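Local coordinates for protein putative oxidoreductase with NAD(P)-binding Rossmann-fold domain (Clostridium difficile, PDB 3UUW) that probably acts as an NAD(P)-dependent oxidoreductase of the Gfo/Idh/MocA family, built from a Rossmann-fold nucleotide-binding domain and a C-terminal beta-sheet domain, at residues Phe191-Asp194 with Leu198-Val201; Gln105-Ile110 with Ala296-Glu301; Lys133-Asn138 with Val227-Lys232; Ile235-Asn240 with Glu245-Gly250; Lys20-Ile25 with His92-Lys97. All blocks are in the same frame, centred on the assembly; numbering follows the deposited sequence.

Contact 1 of 5, residues Phe191-Asp194 with Leu198-Val201; sequences FLTD and LIFV
F191 and L192 pair with L198, I199 and F200 in an antiparallel beta hairpin, at the end of the C-terminal mixed sheet where 184-192 is the outermost strand of this chain. The pairing contains a classic beta bulge: I199 and F200 both face F191. The F191 carbonyl oxygen therefore serves two donors, I199 N at 2.9 Å and F200 N at 3.2 Å. The first lies in the carbonyl plane and the second is tilted from it. Beside the bulge, F191 N reaches F200 O at 2.9 Å in a nearly straight bond (177° at the hydrogen).

The two phenylalanines share one face of the sheet and run side by side in the same direction. F191 CD2 lies 3.7 Å from F200 CD2, and the ring planes make an angle of 32° with centroids 5.6 Å apart, an oblique pairing. The F200 ring is carried out along the strand pair because CG stands anti to the backbone N (chi1 176°). L192 and L198 occupy the other face, where L192 CD2 packs on L198 CA. Past the strand end, T193 CG2 rests 3.7 Å from I199 CG1, while T193 OG1 turns back to a hydrogen bond with N197 inside the connecting turn.

The leucine face is covered by helix 160-179, with F160 against both L192 and L198. Strand 211-217 flanks 198-206 on its far edge, and the phenylalanine face meets N209 and V143 of a second subunit.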
# COMPACT_ATOMS: atom_id res chain seq x y z
N PHE A 191 26.95 -3.39 -15.97
CA PHE A 191 26.53 -4.33 -17.02
C PHE A 191 26.14 -3.56 -18.27
O PHE A 191 25.26 -2.68 -18.23
CB PHE A 191 25.36 -5.20 -16.56
CG PHE A 191 25.58 -5.91 -15.24
CD1 PHE A 191 26.87 -6.22 -14.78
CD2 PHE A 191 24.49 -6.32 -14.47
CE1 PHE A 191 27.06 -6.88 -13.57
CE2 PHE A 191 24.68 -6.99 -13.25
CZ PHE A 191 25.97 -7.26 -12.80
N LEU A 192 26.78 -3.93 -19.38
CA LEU A 192 26.61 -3.27 -20.66
C LEU A 192 26.19 -4.24 -21.73
O LEU A 192 26.51 -5.43 -21.65
CB LEU A 192 27.95 -2.64 -21.11
CG LEU A 192 28.64 -1.69 -20.12
CD1 LEU A 192 30.00 -1.22 -20.68
CD2 LEU A 192 27.74 -0.52 -19.77
N THR A 193 25.47 -3.73 -22.72
CA THR A 193 25.13 -4.52 -23.90
C THR A 193 26.41 -4.75 -24.70
O THR A 193 27.45 -4.13 -24.43
CB THR A 193 24.12 -3.80 -24.82
OG1 THR A 193 24.72 -2.61 -25.36
CG2 THR A 193 22.85 -3.46 -24.07
N ASP A 194 26.33 -5.63 -25.69
CA ASP A 194 27.46 -5.88 -26.57
C ASP A 194 27.92 -4.58 -27.22
O ASP A 194 29.11 -4.38 -27.44
CB ASP A 194 27.11 -6.92 -27.65
CG ASP A 194 26.95 -8.32 -27.08
OD1 ASP A 194 26.57 -9.24 -27.85
OD2 ASP A 194 27.20 -8.52 -25.87
N LEU A 198 24.29 1.10 -21.53
CA LEU A 198 24.07 0.79 -20.12
C LEU A 198 22.82 -0.04 -19.89
O LEU A 198 21.72 0.34 -20.31
CB LEU A 198 23.94 2.08 -19.30
CG LEU A 198 23.74 1.89 -17.78
CD1 LEU A 198 24.94 1.20 -17.16
CD2 LEU A 198 23.49 3.23 -17.10
N ILE A 199 23.00 -1.17 -19.22
CA ILE A 199 21.86 -1.99 -18.75
C ILE A 199 21.62 -1.74 -17.26
O ILE A 199 20.52 -1.38 -16.83
CB ILE A 199 22.11 -3.51 -18.93
CG1 ILE A 199 22.31 -3.89 -20.40
CG2 ILE A 199 20.93 -4.32 -18.33
CD1 ILE A 199 22.81 -5.30 -20.59
N PHE A 200 22.65 -1.97 -16.46
CA PHE A 200 22.54 -1.83 -15.01
C PHE A 200 23.84 -1.34 -14.43
O PHE A 200 24.91 -1.71 -14.89
CB PHE A 200 22.20 -3.20 -14.43
CG PHE A 200 22.15 -3.25 -12.94
CD1 PHE A 200 21.00 -2.84 -12.26
CD2 PHE A 200 23.23 -3.67 -12.20
CE1 PHE A 200 20.94 -2.85 -10.87
CE2 PHE A 200 23.17 -3.67 -10.80
CZ PHE A 200 22.02 -3.28 -10.14
N VAL A 201 23.75 -0.48 -13.41
CA VAL A 201 24.91 -0.01 -12.69
C VAL A 201 24.57 0.08 -11.22
O VAL A 201 23.46 0.44 -10.86
CB VAL A 201 25.42 1.36 -13.20
CG1 VAL A 201 24.36 2.43 -13.05
CG2 VAL A 201 26.71 1.80 -12.48

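Contact 2 of 5, residues Gln105-Ile110 with Ala296-Glu301; sequences QGEELI and AQRLLE
E107 and R298 form a salt bridge between two helices, 103-116 of the Rossmann fold and 295-305 near the C terminus. It is a surface contact, and these two side chains carry all of it. Carboxylate oxygen E107 OE2 receives R298 NH2 at 2.8 Å, with 166° at the hydrogen. The oxygen sits at the edge of the guanidinium and in its plane, yet the nitrogen approaches OE2 from the anti side and well out of the carboxylate plane. The two flat groups are turned 43° against each other, and the side chains cross at about a right angle.

How the groups arrive differs. E107 is extended beyond CG, whereas R298 bends at chi3 (-63°), which swings its guanidinium across the gap between the helices. R298 NH2 has a second anionic partner in E291, so NH2 is shared by two carboxylates; this probably favours the charged form of the arginine and limits rotation of the group.

Further out, Q297 NE2 bonds to the carbonyl of A100 in the loop before helix 103-116, and E301 OE2 takes the backbone N-H of V103 at the helix start. V103 also packs on the R298 side chain.

A water bridges the pair as well: it donates to E107 OE1 at 2.7 Å and weakly accepts from R298 NH1, whose own bond to E107 OE2, at 3.3 Å, is likewise weak.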
# COMPACT_ATOMS: atom_id res chain seq x y z
N GLN A 105 36.47 21.09 -18.02
CA GLN A 105 35.73 22.23 -18.55
C GLN A 105 34.92 22.90 -17.44
O GLN A 105 34.90 24.13 -17.33
CB GLN A 105 34.79 21.80 -19.67
CG GLN A 105 35.52 21.49 -20.96
CD GLN A 105 34.62 20.85 -21.97
OE1 GLN A 105 33.46 20.54 -21.70
NE2 GLN A 105 35.16 20.61 -23.15
N GLY A 106 34.23 22.10 -16.63
CA GLY A 106 33.50 22.64 -15.50
C GLY A 106 34.36 23.47 -14.54
O GLY A 106 33.96 24.56 -14.11
N GLU A 107 35.56 22.98 -14.23
CA GLU A 107 36.48 23.70 -13.34
C GLU A 107 36.86 25.07 -13.91
O GLU A 107 36.97 26.05 -13.17
CB GLU A 107 37.72 22.87 -13.07
CG GLU A 107 37.44 21.64 -12.18
CD GLU A 107 38.63 20.68 -12.07
OE1 GLU A 107 39.37 20.52 -13.05
OE2 GLU A 107 38.81 20.05 -11.01
N GLU A 108 37.02 25.15 -15.22
CA GLU A 108 37.36 26.39 -15.89
C GLU A 108 36.21 27.39 -15.79
O GLU A 108 36.43 28.57 -15.50
CB GLU A 108 37.71 26.15 -17.36
CG GLU A 108 38.15 27.42 -18.09
CD GLU A 108 38.25 27.25 -19.58
OE1 GLU A 108 38.31 26.10 -20.06
OE2 GLU A 108 38.30 28.29 -20.28
N LEU A 109 35.00 26.91 -16.01
CA LEU A 109 33.80 27.75 -15.92
C LEU A 109 33.59 28.27 -14.50
O LEU A 109 33.23 29.41 -14.31
CB LEU A 109 32.57 27.02 -16.41
CG LEU A 109 32.55 26.57 -17.88
CD1 LEU A 109 31.35 25.65 -18.14
CD2 LEU A 109 32.58 27.79 -18.83
N ILE A 110 33.82 27.42 -13.51
CA ILE A 110 33.68 27.81 -12.11
C ILE A 110 34.62 28.97 -11.80
O ILE A 110 34.23 29.98 -11.16
CB ILE A 110 33.88 26.61 -11.14
CG1 ILE A 110 32.68 25.65 -11.24
CG2 ILE A 110 34.08 27.11 -9.67
CD1 ILE A 110 33.00 24.20 -10.76
N ALA A 296 29.89 14.95 -8.07
CA ALA A 296 29.27 13.71 -8.55
C ALA A 296 29.86 13.34 -9.93
O ALA A 296 30.20 12.17 -10.21
CB ALA A 296 27.75 13.85 -8.63
N GLN A 297 30.01 14.34 -10.79
CA GLN A 297 30.56 14.10 -12.12
C GLN A 297 32.00 13.58 -12.07
O GLN A 297 32.37 12.70 -12.84
CB GLN A 297 30.49 15.36 -12.96
CG GLN A 297 30.77 15.12 -14.44
CD GLN A 297 30.66 16.39 -15.25
OE1 GLN A 297 30.39 17.46 -14.70
NE2 GLN A 297 30.90 16.28 -16.55
N ARG A 298 32.77 14.11 -11.13
CA ARG A 298 34.15 13.69 -10.92
C ARG A 298 34.18 12.21 -10.55
O ARG A 298 34.99 11.45 -11.08
CB ARG A 298 34.80 14.55 -9.83
CG ARG A 298 36.26 14.36 -9.70
CD ARG A 298 36.80 15.11 -8.46
NE ARG A 298 36.62 16.56 -8.56
CZ ARG A 298 37.33 17.37 -9.35
NH1 ARG A 298 38.29 16.90 -10.14
NH2 ARG A 298 37.07 18.67 -9.34
N LEU A 299 33.27 11.78 -9.68
CA LEU A 299 33.23 10.40 -9.29
C LEU A 299 32.86 9.54 -10.49
O LEU A 299 33.46 8.48 -10.71
CB LEU A 299 32.24 10.20 -8.14
CG LEU A 299 32.09 8.81 -7.55
CD1 LEU A 299 33.46 8.21 -7.28
CD2 LEU A 299 31.26 8.89 -6.28
N LEU A 300 31.91 10.00 -11.29
CA LEU A 300 31.51 9.26 -12.50
C LEU A 300 32.62 9.15 -13.55
O LEU A 300 32.74 8.12 -14.21
CB LEU A 300 30.25 9.86 -13.11
CG LEU A 300 28.99 9.68 -12.26
CD1 LEU A 300 27.82 10.44 -12.85
CD2 LEU A 300 28.66 8.20 -12.14
N GLU A 301 33.42 10.20 -13.70
CA GLU A 301 34.56 10.15 -14.63
C GLU A 301 35.56 9.09 -14.19
O GLU A 301 36.12 8.37 -15.01
CB GLU A 301 35.22 11.53 -14.78
CG GLU A 301 34.42 12.49 -15.64
CD GLU A 301 35.23 13.72 -16.13
OE1 GLU A 301 36.42 13.88 -15.79
OE2 GLU A 301 34.65 14.53 -16.87
O HOH W 1 39.97 17.93 -12.86

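Contact 3 of 5, residues Lys133-Asn138 with Val227-Lys232; sequences KEIKNN and VEILSK
I135 meets V227 and I229 through methyl and methylene groups alone, and no flat group takes part in the touching: neither ring, amide nor carboxylate bridges segments 133-138 and 227-232. Flat groups come in from the surroundings instead, with W177 engaged by K136 in a cation-pi contact on the flank of the helix, and the amide of Q236 giving a weak hydrogen bond to the carbonyl oxygen of I135.

The contact is a small buried helix-on-sheet packing. CD1 of I135 does most of the work. It comes within 3.7 Å of V227 CG1 and within 3.8 Å of I229 CD1, approaching both residues at an oblique angle and so bridging two side chains that leave the same face of the strand. I229 CD1 also lies 4.0 Å from I135 CG1. That branch of I135 stands between the backbone N and the carbonyl carbon (chi1 63°), a less usual position that sends CD1 down from the helix to the sheet. With the alpha carbons of I135 and I229 7.8 Å apart, the segments meet through side chains and not through backbone bonds.

Near the last residues of both segments a water lies 2.7 Å from S231 OG; its link to the carbonyl oxygen of N138 is weak and doubtful.

Strand 224-231 runs between 142-150 and 234-239. I147 and I142 of the former neighbour V227 and I229, V238 of the latter also touches I135, and L178 of helix 160-179 closes on V227.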
# COMPACT_ATOMS: atom_id res chain seq x y z
N LYS A 133 14.46 16.47 1.55
CA LYS A 133 14.95 17.34 2.61
C LYS A 133 14.39 16.91 3.97
O LYS A 133 15.10 16.97 4.99
CB LYS A 133 14.64 18.81 2.32
CG LYS A 133 15.49 19.38 1.20
CD LYS A 133 15.24 20.87 0.87
CE LYS A 133 15.27 21.78 2.09
NZ LYS A 133 16.62 21.82 2.72
N GLU A 134 13.12 16.56 4.00
CA GLU A 134 12.49 16.14 5.26
C GLU A 134 13.17 14.91 5.84
O GLU A 134 13.54 14.92 7.02
CB GLU A 134 11.01 15.91 5.09
CG GLU A 134 10.30 15.61 6.39
CD GLU A 134 8.80 15.74 6.31
OE1 GLU A 134 8.26 16.00 5.22
OE2 GLU A 134 8.15 15.56 7.37
N ILE A 135 13.40 13.88 5.04
CA ILE A 135 13.99 12.66 5.59
C ILE A 135 15.44 12.90 5.97
O ILE A 135 15.89 12.38 6.97
CB ILE A 135 13.80 11.39 4.70
CG1 ILE A 135 14.50 11.51 3.34
CG2 ILE A 135 12.30 11.10 4.51
CD1 ILE A 135 14.55 10.16 2.54
N LYS A 136 16.14 13.76 5.22
CA LYS A 136 17.52 14.08 5.55
C LYS A 136 17.56 14.80 6.89
O LYS A 136 18.39 14.49 7.75
CB LYS A 136 18.13 14.98 4.49
CG LYS A 136 19.60 15.35 4.73
CD LYS A 136 20.07 16.31 3.63
CE LYS A 136 21.53 16.70 3.77
NZ LYS A 136 21.71 17.66 4.90
N ASN A 137 16.66 15.75 7.07
CA ASN A 137 16.63 16.56 8.30
C ASN A 137 16.25 15.73 9.54
O ASN A 137 16.71 16.01 10.65
CB ASN A 137 15.64 17.72 8.15
CG ASN A 137 16.13 18.82 7.23
OD1 ASN A 137 17.33 18.95 6.95
ND2 ASN A 137 15.20 19.67 6.78
N ASN A 138 15.44 14.69 9.34
CA ASN A 138 14.92 13.89 10.46
C ASN A 138 15.69 12.60 10.76
O ASN A 138 15.36 11.89 11.72
CB ASN A 138 13.44 13.58 10.22
CG ASN A 138 12.57 14.79 10.30
OD1 ASN A 138 12.91 15.77 10.98
ND2 ASN A 138 11.43 14.76 9.63
N VAL A 227 14.60 6.65 -2.32
CA VAL A 227 15.66 6.83 -1.32
C VAL A 227 15.13 6.19 -0.01
O VAL A 227 14.00 6.44 0.39
CB VAL A 227 15.96 8.29 -1.08
CG1 VAL A 227 16.82 8.48 0.20
CG2 VAL A 227 16.56 8.88 -2.31
N GLU A 228 15.95 5.35 0.61
CA GLU A 228 15.61 4.68 1.85
C GLU A 228 16.75 4.91 2.81
O GLU A 228 17.92 4.59 2.48
CB GLU A 228 15.45 3.19 1.63
CG GLU A 228 15.18 2.37 2.87
CD GLU A 228 14.91 0.94 2.49
OE1 GLU A 228 15.87 0.28 2.04
OE2 GLU A 228 13.74 0.50 2.60
N ILE A 229 16.43 5.45 3.97
CA ILE A 229 17.41 5.68 5.01
C ILE A 229 17.10 4.80 6.21
O ILE A 229 16.00 4.89 6.78
CB ILE A 229 17.42 7.15 5.44
CG1 ILE A 229 17.75 8.08 4.26
CG2 ILE A 229 18.41 7.39 6.65
CD1 ILE A 229 17.70 9.57 4.64
N LEU A 230 18.05 3.95 6.58
CA LEU A 230 17.95 3.10 7.78
C LEU A 230 18.71 3.79 8.92
O LEU A 230 19.92 4.02 8.83
CB LEU A 230 18.53 1.70 7.55
CG LEU A 230 17.80 0.71 6.64
CD1 LEU A 230 17.90 1.10 5.18
CD2 LEU A 230 18.38 -0.69 6.84
N SER A 231 18.00 4.11 10.00
CA SER A 231 18.63 4.79 11.14
C SER A 231 18.16 4.17 12.45
O SER A 231 17.28 3.32 12.46
CB SER A 231 18.34 6.28 11.10
OG SER A 231 16.96 6.53 11.24
N LYS A 232 18.76 4.59 13.55
CA LYS A 232 18.38 4.02 14.84
C LYS A 232 16.88 4.15 15.06
O LYS A 232 16.33 5.26 15.11
CB LYS A 232 19.14 4.71 15.96
CG LYS A 232 18.75 4.18 17.33
CD LYS A 232 19.48 4.91 18.43
CE LYS A 232 20.75 4.21 18.81
NZ LYS A 232 20.43 3.00 19.62
O HOH W 2 16.42 8.76 12.62

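Contact 4 of 5, residues Ile235-Asn240 with Glu245-Gly250; sequences IQRVKN and EIEEGG
R237 and E247 are turned obliquely against each other on one face of the antiparallel hairpin formed by strands 234-239 and 243-248. The guanidinium grips a single carboxylate oxygen end-on: NH1 and NH2 both reach E247 OE2, each at 2.8 Å, and this oxygen lies in the guanidinium plane. The carboxylate is twisted 67° out of that plane, and NH1 uses the anti lone pair of OE2. E247 bends at chi2 (-144°) to bring the oxygen there.

E245 stands across the same arginine with its carboxylate almost perpendicular to the guanidinium, at 88°. Its OE1 takes R237 NH1 at 3.0 Å, nearly in line with the C-O bond, although OE1 is itself tilted out of the guanidinium plane. The other oxygen, OE2, is met from above the carboxylate plane by K239 NZ at 3.1 Å, at the end of a fully extended lysine. I235 CG2 lies 3.8 Å above one face of the guanidinium, offset toward its rim.

Beneath these side chains the backbones are held by two hydrogen-bonded pairs, I235 with E247 and R237 with E245. Between them is the non-hydrogen-bonded pair Q236-I246 on the other face, where I246 CA makes a C-H...O contact with I235 O at 3.3 Å.

E228 OE2 of the adjoining strand 224-231 forms a salt bridge with R237 NE, and L224 of a second subunit packs on the arginine. Two basic and three acidic groups are thus gathered at a partly buried subunit surface; their proximity probably keeps all five ionised and restrains rotation of R237.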
# COMPACT_ATOMS: atom_id res chain seq x y z
N ILE A 235 13.00 3.52 9.77
CA ILE A 235 13.27 3.44 8.33
C ILE A 235 12.48 4.60 7.73
O ILE A 235 11.31 4.82 8.09
CB ILE A 235 12.81 2.16 7.66
CG1 ILE A 235 13.45 0.92 8.33
CG2 ILE A 235 13.18 2.20 6.20
CD1 ILE A 235 12.96 -0.42 7.78
N GLN A 236 13.12 5.38 6.86
CA GLN A 236 12.42 6.42 6.11
C GLN A 236 12.58 6.11 4.62
O GLN A 236 13.67 5.76 4.18
CB GLN A 236 12.98 7.80 6.36
CG GLN A 236 12.95 8.32 7.81
CD GLN A 236 14.03 9.39 8.07
OE1 GLN A 236 15.21 9.08 8.19
NE2 GLN A 236 13.61 10.62 8.20
N ARG A 237 11.52 6.28 3.85
CA ARG A 237 11.63 6.12 2.41
C ARG A 237 10.86 7.21 1.71
O ARG A 237 9.78 7.62 2.16
CB ARG A 237 11.06 4.80 1.90
CG ARG A 237 11.29 3.58 2.72
CD ARG A 237 10.85 2.34 1.91
NE ARG A 237 11.14 1.20 2.73
CZ ARG A 237 10.36 0.77 3.71
NH1 ARG A 237 9.18 1.36 3.95
NH2 ARG A 237 10.73 -0.26 4.42
N VAL A 238 11.39 7.65 0.58
CA VAL A 238 10.64 8.55 -0.28
C VAL A 238 10.60 7.88 -1.65
O VAL A 238 11.64 7.52 -2.19
CB VAL A 238 11.24 9.96 -0.39
CG1 VAL A 238 10.46 10.80 -1.40
CG2 VAL A 238 11.19 10.64 0.95
N LYS A 239 9.39 7.67 -2.16
CA LYS A 239 9.18 7.00 -3.42
C LYS A 239 8.70 7.98 -4.47
O LYS A 239 7.76 8.75 -4.23
CB LYS A 239 8.13 5.89 -3.27
CG LYS A 239 8.54 4.78 -2.33
CD LYS A 239 7.42 3.73 -2.24
CE LYS A 239 7.83 2.54 -1.37
NZ LYS A 239 6.71 1.57 -1.30
N ASN A 240 9.35 7.94 -5.62
CA ASN A 240 9.01 8.80 -6.77
C ASN A 240 8.92 10.29 -6.41
O ASN A 240 8.11 11.05 -6.98
CB ASN A 240 7.72 8.31 -7.44
CG ASN A 240 7.86 6.92 -8.02
OD1 ASN A 240 8.95 6.51 -8.42
ND2 ASN A 240 6.75 6.22 -8.15
N GLU A 245 7.34 7.49 3.47
CA GLU A 245 6.99 6.40 4.39
C GLU A 245 7.95 6.40 5.56
O GLU A 245 9.15 6.59 5.38
CB GLU A 245 7.10 5.04 3.70
CG GLU A 245 6.20 4.87 2.51
CD GLU A 245 6.31 3.50 1.87
OE1 GLU A 245 7.24 2.73 2.20
OE2 GLU A 245 5.45 3.18 1.02
N ILE A 246 7.42 6.15 6.75
CA ILE A 246 8.23 6.03 7.94
C ILE A 246 7.82 4.77 8.69
O ILE A 246 6.64 4.58 8.99
CB ILE A 246 8.07 7.22 8.88
CG1 ILE A 246 8.40 8.52 8.18
CG2 ILE A 246 8.99 7.06 10.12
CD1 ILE A 246 8.12 9.77 9.00
N GLU A 247 8.80 3.92 8.97
CA GLU A 247 8.57 2.73 9.78
C GLU A 247 9.22 2.99 11.12
O GLU A 247 10.43 3.21 11.21
CB GLU A 247 9.07 1.45 9.10
CG GLU A 247 8.54 1.34 7.68
CD GLU A 247 8.20 -0.07 7.22
OE1 GLU A 247 7.60 -0.84 8.01
OE2 GLU A 247 8.47 -0.38 6.03
N GLU A 248 8.40 2.98 12.15
CA GLU A 248 8.86 3.31 13.49
C GLU A 248 7.88 2.70 14.47
O GLU A 248 6.69 2.71 14.23
CB GLU A 248 8.88 4.82 13.60
CG GLU A 248 9.46 5.41 14.81
CD GLU A 248 9.63 6.94 14.64
OE1 GLU A 248 8.77 7.58 13.99
OE2 GLU A 248 10.59 7.50 15.19
N GLY A 249 8.39 2.15 15.56
CA GLY A 249 7.53 1.52 16.58
C GLY A 249 6.63 0.39 16.10
O GLY A 249 5.56 0.15 16.68
N GLY A 250 7.07 -0.31 15.06
CA GLY A 250 6.32 -1.43 14.50
C GLY A 250 5.17 -1.05 13.58
O GLY A 250 4.36 -1.92 13.22

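Contact 5 of 5, residues Lys20-Ile25 with His92-Lys97; sequences KAYLPI and HVYVDK
Y94 and D96, two residues apart on segment 92-97, both reach the hydroxyl of Y22, which projects from helix 16-26. The contact belongs to the Rossmann domain and joins its first helix to the parallel-sheet strand 92-95. At the start of that strand, H92 and V93 are engaged elsewhere, V93 against L86 and L87 of helix 79-88.

Y94 is the first to touch. Its CG is anti to the backbone N (chi1 175°), which directs the ring at the helix, where Y94 OH donates to Y22 OH at 2.7 Å. Each hydroxyl oxygen lies at the edge of the other ring, close to its plane. The rings themselves are oblique, with planes at 65° and centroids 5.5 Å apart, and CE1 of Y22 comes 3.5 Å from CE1 of Y94.

V95 turns its side chain the other way, toward helix 79-88. The D96 and Y22 side chains approach each other from opposite directions: OD1 of D96 accepts from Y22 OH at 2.8 Å, on the syn side and 25° out of the carboxylate plane. The Y22 hydroxyl thus accepts from Y94 and donates to D96, so both of its roles are used, and H73 bonds the other oxygen, D96 OD2. K97 follows, pairing with D166; D96-K97 and the succeeding proline resemble the E-K-P signature of the Gfo/Idh/MocA family.

H73 stacks on the Y22 ring and F269, of helix 269-281, meets it edge-to-face. Strand 92-95 itself lies between 69-72 and 120-122 in the five-stranded sheet.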
# COMPACT_ATOMS: atom_id res chain seq x y z
N LYS A 20 8.74 21.34 -19.68
CA LYS A 20 8.02 20.62 -18.63
C LYS A 20 8.47 20.90 -17.20
O LYS A 20 7.65 20.78 -16.28
CB LYS A 20 8.06 19.10 -18.88
CG LYS A 20 9.37 18.43 -18.55
CD LYS A 20 9.29 16.94 -18.84
CE LYS A 20 10.58 16.25 -18.51
NZ LYS A 20 10.49 14.79 -18.79
N ALA A 21 9.74 21.28 -17.01
CA ALA A 21 10.35 21.43 -15.66
C ALA A 21 10.63 22.85 -15.21
O ALA A 21 10.83 23.07 -13.98
CB ALA A 21 11.65 20.63 -15.57
N TYR A 22 10.70 23.79 -16.16
CA TYR A 22 11.06 25.18 -15.85
C TYR A 22 10.04 26.23 -16.25
O TYR A 22 9.62 27.03 -15.39
CB TYR A 22 12.44 25.52 -16.39
CG TYR A 22 13.50 24.71 -15.70
CD1 TYR A 22 13.97 25.07 -14.45
CD2 TYR A 22 13.96 23.52 -16.25
CE1 TYR A 22 14.94 24.32 -13.80
CE2 TYR A 22 14.92 22.74 -15.61
CZ TYR A 22 15.40 23.14 -14.38
OH TYR A 22 16.36 22.39 -13.72
N LEU A 23 9.63 26.24 -17.53
CA LEU A 23 8.65 27.21 -18.02
C LEU A 23 7.39 27.23 -17.15
O LEU A 23 6.92 28.34 -16.80
CB LEU A 23 8.33 26.99 -19.51
CG LEU A 23 9.40 27.54 -20.45
CD1 LEU A 23 9.28 27.00 -21.86
CD2 LEU A 23 9.38 29.09 -20.43
N PRO A 24 6.87 26.05 -16.74
CA PRO A 24 5.63 26.14 -15.96
C PRO A 24 5.75 26.92 -14.65
O PRO A 24 4.76 27.46 -14.18
CB PRO A 24 5.28 24.67 -15.70
CG PRO A 24 5.85 23.95 -16.90
CD PRO A 24 7.18 24.64 -17.09
N ILE A 25 6.94 26.99 -14.08
CA ILE A 25 7.11 27.78 -12.85
C ILE A 25 7.59 29.21 -13.13
O ILE A 25 7.08 30.18 -12.52
CB ILE A 25 7.99 27.05 -11.81
CG1 ILE A 25 9.27 26.54 -12.44
CG2 ILE A 25 7.21 25.92 -11.20
CD1 ILE A 25 10.06 25.53 -11.57
N HIS A 92 24.56 35.82 -14.37
CA HIS A 92 24.54 34.61 -13.54
C HIS A 92 23.92 33.52 -14.37
O HIS A 92 23.07 33.77 -15.24
CB HIS A 92 23.68 34.79 -12.30
CG HIS A 92 24.06 35.95 -11.44
ND1 HIS A 92 25.04 35.88 -10.47
CD2 HIS A 92 23.59 37.21 -11.40
CE1 HIS A 92 25.15 37.04 -9.87
NE2 HIS A 92 24.28 37.87 -10.41
N VAL A 93 24.32 32.27 -14.13
CA VAL A 93 23.84 31.17 -14.95
C VAL A 93 23.37 29.99 -14.13
O VAL A 93 24.08 29.53 -13.24
CB VAL A 93 24.93 30.69 -15.89
CG1 VAL A 93 24.44 29.47 -16.73
CG2 VAL A 93 25.35 31.83 -16.81
N TYR A 94 22.13 29.58 -14.38
CA TYR A 94 21.61 28.30 -13.91
C TYR A 94 21.59 27.35 -15.09
O TYR A 94 21.07 27.68 -16.16
CB TYR A 94 20.20 28.46 -13.36
CG TYR A 94 19.52 27.17 -12.94
CD1 TYR A 94 18.94 26.29 -13.88
CD2 TYR A 94 19.46 26.81 -11.58
CE1 TYR A 94 18.32 25.11 -13.48
CE2 TYR A 94 18.83 25.64 -11.18
CZ TYR A 94 18.27 24.79 -12.13
OH TYR A 94 17.65 23.63 -11.69
N VAL A 95 22.17 26.16 -14.93
CA VAL A 95 22.23 25.19 -16.04
C VAL A 95 21.84 23.80 -15.53
O VAL A 95 22.15 23.43 -14.39
CB VAL A 95 23.66 25.18 -16.70
CG1 VAL A 95 24.72 24.67 -15.70
CG2 VAL A 95 23.69 24.36 -17.92
N ASP A 96 21.16 23.02 -16.36
CA ASP A 96 20.90 21.62 -16.02
C ASP A 96 22.19 20.84 -15.95
O ASP A 96 23.22 21.21 -16.56
CB ASP A 96 19.95 20.98 -17.01
CG ASP A 96 18.52 21.39 -16.74
OD1 ASP A 96 18.02 21.15 -15.60
OD2 ASP A 96 17.91 21.96 -17.66
N LYS A 97 22.16 19.75 -15.18
CA LYS A 97 23.32 18.90 -15.02
C LYS A 97 23.61 18.15 -16.32
O LYS A 97 22.70 17.96 -17.14
CB LYS A 97 23.14 17.93 -13.83
CG LYS A 97 21.83 17.11 -13.71
CD LYS A 97 21.66 16.03 -14.77
CE LYS A 97 20.67 16.43 -15.83
NZ LYS A 97 20.62 15.48 -16.96

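Overall arrangement
From the N terminus, contact 5 closes first, returning segment 92-97 to helix 16-26 within the Rossmann domain. Contact 2 opens next and is the longest closure: helix 103-116 waits for helix 295-305 at the far end of the chain. Everything in the C-terminal sheet domain falls inside it. Contact 3, between 133-138 and 227-232, nests there and itself encloses the hairpin of contact 1. Contact 4 follows contact 3 in series, still within contact 2, and no closures cross. Contacts 3 and 4 adjoin on neighbouring strands, their centres 8 Å apart, whereas the centre of contact 1 lies 30 to 31 Å from theirs, toward the other end of the same sheet.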